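Local coordinates for pollen allergen Phl p 6 (PDB 6TRK), which is a timothy grass pollen allergen of the Poa p IX/Phl p VI family, its physiological role in the plant being uncertain, at residues K35-A40 and E84-H89. The protein carries 1 engineered substitution. Numbering follows the deposited sequence.
Sequences KTFEAA and EAFVLH
One face of the Phe86 ring receives the edge of the Phe37 ring, with Phe37 CE2 standing 3.4 Å above the plane of Phe86 and displaced toward its rim on the CD1–CE1 side. The classification as a T-shaped (edge-to-face) pair rests on two measurements: the planes are inclined at 64°, and the ring centroids lie 4.9 Å apart. At the edge of Phe37, Phe86 CE1 lies in plane and sits 3.5 Å from Phe37 CZ, while Phe37 CE2 comes within 3.4 Å of Phe86 CD1, so the CE2–CZ bond is the part of Phe37 that does the touching. Both rings reach the interface through the same first torsion, CG of Phe37 lying anti to the backbone N (chi1 161°) and CG of Phe86 likewise, and the two side chains meet at about a right angle.

The contact joins helix 30-55 to helix 82-98 inside a four-helix bundle, and both touching residues are buried. Its surroundings support that placement: Phe37 also packs on Phe18, Ala21 and Met22 of helix 2-23, whereas Phe86 rests on Ala70 and Ala74 of helix 60-76, so between them the two rings touch or belong to all four helices. Further rings extend the cluster, Phe41 meeting Phe86 edge-to-face and Tyr83 meeting Phe37 in the same manner.

Within segment 84-89 of helix 82-98, the imidazole of His89 is turned back onto the preceding turn: His89 ND1 donates to Ala85 O at 2.8 Å, with an N-H...O angle of 166° and the acceptor essentially in the ring plane. That carbonyl also accepts the helical bond from His89 N; Ala85 O thus takes two donors from the same residue, and it is the ND1 bond that holds the imidazole's rotation.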
# COMPACT_ATOMS: atom_id res chain seq x y z
N LYS A 35 -9.91 -8.32 -6.94
CA LYS A 35 -9.17 -9.58 -7.01
C LYS A 35 -7.93 -9.46 -7.87
O LYS A 35 -6.88 -10.03 -7.55
CB LYS A 35 -10.08 -10.68 -7.54
CG LYS A 35 -9.49 -12.07 -7.56
CD LYS A 35 -10.33 -13.08 -8.39
CE LYS A 35 -11.78 -12.64 -8.69
NZ LYS A 35 -12.02 -12.06 -10.08
N THR A 36 -8.03 -8.71 -8.98
CA THR A 36 -6.89 -8.48 -9.86
C THR A 36 -5.82 -7.66 -9.16
O THR A 36 -4.63 -8.01 -9.16
CB THR A 36 -7.37 -7.79 -11.14
OG1 THR A 36 -8.26 -8.66 -11.89
CG2 THR A 36 -6.21 -7.35 -12.02
N PHE A 37 -6.23 -6.55 -8.53
CA PHE A 37 -5.29 -5.71 -7.80
C PHE A 37 -4.59 -6.49 -6.70
O PHE A 37 -3.36 -6.42 -6.52
CB PHE A 37 -6.06 -4.51 -7.19
CG PHE A 37 -5.31 -3.84 -6.08
CD1 PHE A 37 -4.36 -2.89 -6.36
CD2 PHE A 37 -5.52 -4.19 -4.77
CE1 PHE A 37 -3.63 -2.28 -5.35
CE2 PHE A 37 -4.76 -3.62 -3.75
CZ PHE A 37 -3.84 -2.66 -4.04
N GLU A 38 -5.37 -7.24 -5.92
CA GLU A 38 -4.82 -7.93 -4.77
C GLU A 38 -3.79 -8.96 -5.18
O GLU A 38 -2.75 -9.11 -4.51
CB GLU A 38 -5.95 -8.57 -3.98
CG GLU A 38 -5.52 -8.95 -2.59
CD GLU A 38 -4.92 -10.33 -2.54
OE1 GLU A 38 -4.25 -10.64 -1.53
OE2 GLU A 38 -5.10 -11.11 -3.50
N ALA A 39 -4.04 -9.68 -6.27
CA ALA A 39 -3.06 -10.66 -6.76
C ALA A 39 -1.77 -9.99 -7.21
O ALA A 39 -0.68 -10.51 -6.96
CB ALA A 39 -3.67 -11.47 -7.89
N ALA A 40 -1.88 -8.85 -7.87
CA ALA A 40 -0.68 -8.14 -8.29
C ALA A 40 0.02 -7.51 -7.10
O ALA A 40 1.26 -7.54 -7.02
CB ALA A 40 -1.04 -7.07 -9.33
N GLU A 84 -11.70 0.47 -3.90
CA GLU A 84 -11.44 1.84 -3.44
C GLU A 84 -11.18 1.91 -1.94
O GLU A 84 -10.36 2.72 -1.51
CB GLU A 84 -12.58 2.75 -3.85
CG GLU A 84 -12.71 2.87 -5.40
CD GLU A 84 -11.53 3.59 -6.08
OE1 GLU A 84 -10.81 4.38 -5.43
OE2 GLU A 84 -11.33 3.36 -7.29
N ALA A 85 -11.80 1.02 -1.15
CA ALA A 85 -11.51 1.01 0.28
C ALA A 85 -10.06 0.65 0.55
O ALA A 85 -9.40 1.25 1.40
CB ALA A 85 -12.41 0.03 1.03
N PHE A 86 -9.53 -0.35 -0.17
CA PHE A 86 -8.12 -0.68 -0.00
C PHE A 86 -7.21 0.50 -0.37
O PHE A 86 -6.31 0.88 0.41
CB PHE A 86 -7.74 -1.89 -0.86
CG PHE A 86 -6.38 -2.47 -0.51
CD1 PHE A 86 -5.21 -1.84 -0.89
CD2 PHE A 86 -6.27 -3.65 0.21
CE1 PHE A 86 -3.96 -2.34 -0.56
CE2 PHE A 86 -5.01 -4.19 0.50
CZ PHE A 86 -3.86 -3.52 0.12
N VAL A 87 -7.41 1.05 -1.57
CA VAL A 87 -6.56 2.09 -2.11
C VAL A 87 -6.56 3.31 -1.21
O VAL A 87 -5.50 3.87 -0.92
CB VAL A 87 -7.02 2.44 -3.53
CG1 VAL A 87 -6.34 3.71 -4.03
CG2 VAL A 87 -6.73 1.28 -4.48
N LEU A 88 -7.75 3.71 -0.74
CA LEU A 88 -7.83 4.89 0.12
C LEU A 88 -7.05 4.69 1.40
O LEU A 88 -6.30 5.57 1.84
CB LEU A 88 -9.30 5.21 0.40
CG LEU A 88 -9.58 6.30 1.40
CD1 LEU A 88 -9.10 7.62 0.87
CD2 LEU A 88 -11.07 6.38 1.67
N HIS A 89 -7.24 3.55 2.07
CA HIS A 89 -6.61 3.42 3.38
C HIS A 89 -5.13 3.07 3.27
O HIS A 89 -4.32 3.52 4.11
CB HIS A 89 -7.36 2.39 4.22
CG HIS A 89 -8.73 2.86 4.58
ND1 HIS A 89 -9.83 2.69 3.76
CD2 HIS A 89 -9.17 3.57 5.65
CE1 HIS A 89 -10.89 3.24 4.32
NE2 HIS A 89 -10.51 3.79 5.47